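Side-chain contacts in ferric vibriobactin ABC transporter, periplasmic ferric vibriobactin-binding protein (Vibrio cholerae, PDB 3R5T), which binds ferric vibriobactin in the periplasm and probably delivers it to an ABC transporter that carries the iron-siderophore complex inward: residues L130-T134 and G135-Q139; T236-Q239 and A240-F243. All coordinates share one frame; numbering follows the deposited sequence.

Contact 1. Residues L130-T134 and G135-Q139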
# COMPACT_ATOMS: atom_id res chain seq x y z
N LEU A 130 -11.60 7.95 -0.41
CA LEU A 130 -12.67 7.01 -0.06
C LEU A 130 -13.62 7.61 0.98
O LEU A 130 -14.81 7.30 0.96
CB LEU A 130 -12.08 5.69 0.44
CG LEU A 130 -11.30 4.94 -0.64
CD1 LEU A 130 -10.59 3.73 -0.03
CD2 LEU A 130 -12.21 4.56 -1.81
N GLY A 131 -13.10 8.48 1.85
CA GLY A 131 -13.95 9.18 2.80
C GLY A 131 -15.00 10.00 2.08
O GLY A 131 -16.16 10.02 2.47
N LEU A 132 -14.59 10.68 1.01
CA LEU A 132 -15.52 11.50 0.22
C LEU A 132 -16.54 10.65 -0.53
O LEU A 132 -17.66 11.09 -0.75
CB LEU A 132 -14.74 12.42 -0.73
CG LEU A 132 -13.88 13.47 -0.02
CD1 LEU A 132 -12.74 13.99 -0.90
CD2 LEU A 132 -14.73 14.63 0.46
N ALA A 133 -16.18 9.42 -0.90
CA ALA A 133 -17.12 8.55 -1.59
C ALA A 133 -18.15 7.95 -0.63
O ALA A 133 -19.25 7.59 -1.03
CB ALA A 133 -16.38 7.42 -2.33
N THR A 134 -17.79 7.83 0.65
CA THR A 134 -18.60 7.06 1.59
C THR A 134 -19.26 7.92 2.67
O THR A 134 -20.00 7.40 3.52
CB THR A 134 -17.76 5.98 2.28
OG1 THR A 134 -16.64 6.60 2.93
CG2 THR A 134 -17.23 4.99 1.26
N GLY A 135 -18.99 9.22 2.66
CA GLY A 135 -19.51 10.11 3.68
C GLY A 135 -18.83 9.89 5.01
O GLY A 135 -19.42 10.15 6.06
N LEU A 136 -17.59 9.43 4.96
CA LEU A 136 -16.86 9.11 6.18
C LEU A 136 -15.69 10.08 6.37
O LEU A 136 -14.63 9.71 6.88
CB LEU A 136 -16.41 7.65 6.19
CG LEU A 136 -17.57 6.64 6.17
CD1 LEU A 136 -17.06 5.20 6.04
CD2 LEU A 136 -18.41 6.81 7.43
N GLU A 137 -15.89 11.32 5.97
CA GLU A 137 -14.85 12.35 6.09
C GLU A 137 -14.40 12.55 7.54
O GLU A 137 -13.20 12.73 7.80
CB GLU A 137 -15.32 13.67 5.47
CG GLU A 137 -15.69 13.54 3.99
CD GLU A 137 -17.19 13.28 3.75
OE1 GLU A 137 -17.89 12.80 4.66
OE2 GLU A 137 -17.65 13.57 2.62
N GLU A 138 -15.34 12.48 8.48
CA GLU A 138 -14.99 12.65 9.89
C GLU A 138 -14.03 11.56 10.31
O GLU A 138 -13.00 11.82 10.93
CB GLU A 138 -16.23 12.56 10.79
CG GLU A 138 -17.17 13.75 10.74
CD GLU A 138 -18.06 13.82 11.96
OE1 GLU A 138 -17.62 13.37 13.05
OE2 GLU A 138 -19.20 14.33 11.86
N GLN A 139 -14.40 10.32 10.00
CA GLN A 139 -13.59 9.17 10.36
C GLN A 139 -12.23 9.23 9.70
O GLN A 139 -11.22 8.95 10.35
CB GLN A 139 -14.28 7.87 9.93
CG GLN A 139 -15.44 7.46 10.82
CD GLN A 139 -16.67 8.34 10.66
OE1 GLN A 139 -17.49 8.45 11.58
NE2 GLN A 139 -16.80 8.98 9.50

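Contact 2. Residues T236-Q239 and A240-F243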
# COMPACT_ATOMS: atom_id res chain seq x y z
N THR A 236 11.32 -9.96 6.22
CA THR A 236 11.94 -9.77 7.52
C THR A 236 13.43 -9.50 7.34
O THR A 236 13.96 -9.68 6.24
CB THR A 236 11.82 -11.05 8.37
OG1 THR A 236 12.53 -12.12 7.72
CG2 THR A 236 10.35 -11.44 8.54
N ASP A 237 14.10 -9.06 8.40
CA ASP A 237 15.56 -8.91 8.36
C ASP A 237 16.28 -10.20 7.94
O ASP A 237 17.22 -10.16 7.15
CB ASP A 237 16.10 -8.46 9.73
CG ASP A 237 15.88 -6.97 9.99
OD1 ASP A 237 15.45 -6.22 9.07
OD2 ASP A 237 16.13 -6.54 11.12
N GLN A 238 15.83 -11.33 8.47
CA GLN A 238 16.44 -12.62 8.14
C GLN A 238 16.31 -12.90 6.65
O GLN A 238 17.24 -13.39 6.01
CB GLN A 238 15.81 -13.76 8.94
CG GLN A 238 16.28 -15.16 8.56
CD GLN A 238 17.78 -15.37 8.71
OE1 GLN A 238 18.40 -16.10 7.94
NE2 GLN A 238 18.36 -14.72 9.72
N GLN A 239 15.14 -12.60 6.11
CA GLN A 239 14.90 -12.80 4.69
C GLN A 239 15.76 -11.87 3.83
O GLN A 239 16.22 -12.26 2.75
CB GLN A 239 13.42 -12.61 4.39
CG GLN A 239 12.58 -13.82 4.81
CD GLN A 239 11.10 -13.56 4.75
OE1 GLN A 239 10.66 -12.41 4.79
NE2 GLN A 239 10.31 -14.63 4.65
N ALA A 240 15.99 -10.66 4.33
CA ALA A 240 16.83 -9.69 3.64
C ALA A 240 18.28 -10.15 3.49
O ALA A 240 19.03 -9.59 2.69
CB ALA A 240 16.78 -8.36 4.37
N GLN A 241 18.67 -11.15 4.27
CA GLN A 241 20.04 -11.67 4.19
C GLN A 241 20.39 -12.12 2.77
O GLN A 241 21.54 -12.06 2.36
CB GLN A 241 20.26 -12.82 5.17
CG GLN A 241 20.18 -12.40 6.63
CD GLN A 241 21.04 -11.19 6.93
OE1 GLN A 241 22.24 -11.18 6.65
NE2 GLN A 241 20.43 -10.16 7.51
N ALA A 242 19.39 -12.55 2.01
CA ALA A 242 19.64 -13.03 0.66
C ALA A 242 20.14 -11.88 -0.23
O ALA A 242 21.04 -12.07 -1.05
CB ALA A 242 18.40 -13.68 0.07
N PHE A 243 19.54 -10.71 -0.06
CA PHE A 243 19.97 -9.49 -0.74
C PHE A 243 21.42 -9.16 -0.36
O PHE A 243 22.27 -8.96 -1.22
CB PHE A 243 19.05 -8.33 -0.38
CG PHE A 243 19.33 -7.06 -1.14
CD1 PHE A 243 20.16 -6.08 -0.61
CD2 PHE A 243 18.71 -6.83 -2.37
CE1 PHE A 243 20.39 -4.91 -1.30
CE2 PHE A 243 18.93 -5.66 -3.06
CZ PHE A 243 19.77 -4.68 -2.53
O HOH W 1 16.73 -11.10 0.28

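Contact 1. Residues L130-T134 and G135-Q139
Gly131 and Leu136 face each other across the turn where one helix stops and the next begins, and they illustrate how a helix end is closed from within the chain. Among the backbone bonds, Leu136 N donates to Gly131 O at 2.9 Å, in the carbonyl plane and on a lone pair; the same oxygen also accepts from Thr134 N. Gly135, with its positive phi of 72°, lets the chain reverse between them. A six-to-one bond over such a glycine resembles a Schellman motif, although Gly135 N lies 4.1 Å from Leu132 O, where a companion bond would be expected.

One side-chain bond comes from Thr134, whose OG1 donates to Leu130 O at 2.8 Å. With chi1 at 56°, OG1 sits between the backbone N and the carbonyl carbon, which turns the buried hydroxyl to the preceding helical turn. A weak bond runs from Gln139 NE2 to Leu136 O.

In van der Waals contact, Thr134 OG1 lies along the Leu136 side chain, 3.4 Å from each of CB, CG and CD1. On another part of the turn, Leu132 CD2 packs 3.8 Å from Glu137 CG, and as near to its OE2, the two side chains crossing at about a right angle. The bend of Glu137 at chi2 brings its carboxylate over the end of the first helix, where it forms a salt bridge with Arg7, which also binds Leu132 O.

The turn joins helix 123-134 to helix 137-155. Leu130 packs on Val33, Thr36 and Leu37 of helix 31-39, while Leu136 rests on Ala42 and Pro43, just before strand 44-49.

Contact 2. Residues T236-Q239 and A240-F243
Asp237 and Gln241 meet one turn apart, where the carboxamide of Gln241 folds back along the helix to cover a backbone carbonyl. Its NE2 donates to Asp237 O at 3.2 Å with an N-H...O angle of 154°, arriving from above the carbonyl plane; the bend at chi2 (-50°) brings the amide round to this position. The bond matters because Gln241 N gives the same oxygen no more than a weak bond, its better one going to Gln238 O at 3.2 Å. Ala240 N is satisfied by Thr236 O at 3.0 Å.

Further along, Gln239 O accepts twice: from Ala242 N at 3.3 Å and from a water at 2.8 Å. That water in turn accepts from Phe243 N at 2.9 Å, filling in for a direct bond where the helix is kinked. The acid of Asp237 is met outside the turn, by Gly262 N and Arg285.

The first turn is closed by a reciprocal pair. Gln239 N donates to Thr236 OG1 at 3.1 Å, and Thr236 N to Gln239 OE1 at 2.9 Å, the glutamine chain running extended beyond CG to bring its amide oxygen back to the helix start. Each backbone N-H bonding to the other residue's side chain makes this a capping box, with Thr236 as the N-cap of helix 237-244.

In the fold
Contact 1 ends helix 123-134 and leads into helix 137-155, whereas contact 2 starts helix 237-244 and runs on into its body. Contact 1 is partly buried; contact 2 is a surface contact within a single helix. Chemistry follows place: contact 1 adds leucine packing and a buried hydroxyl to its glycine turn, while contact 2 supplements backbone bonds with glutamine amides and a water. Their centres are about 39 Å apart, on opposite sides of the chain's centre. Contact 1 neighbours the lobe of the parallel sheet, and contact 2 lies by strands 229-233 and 260-264 of the mixed sheet, consistent with the two-lobed, helix-linked fold of this siderophore-binding family.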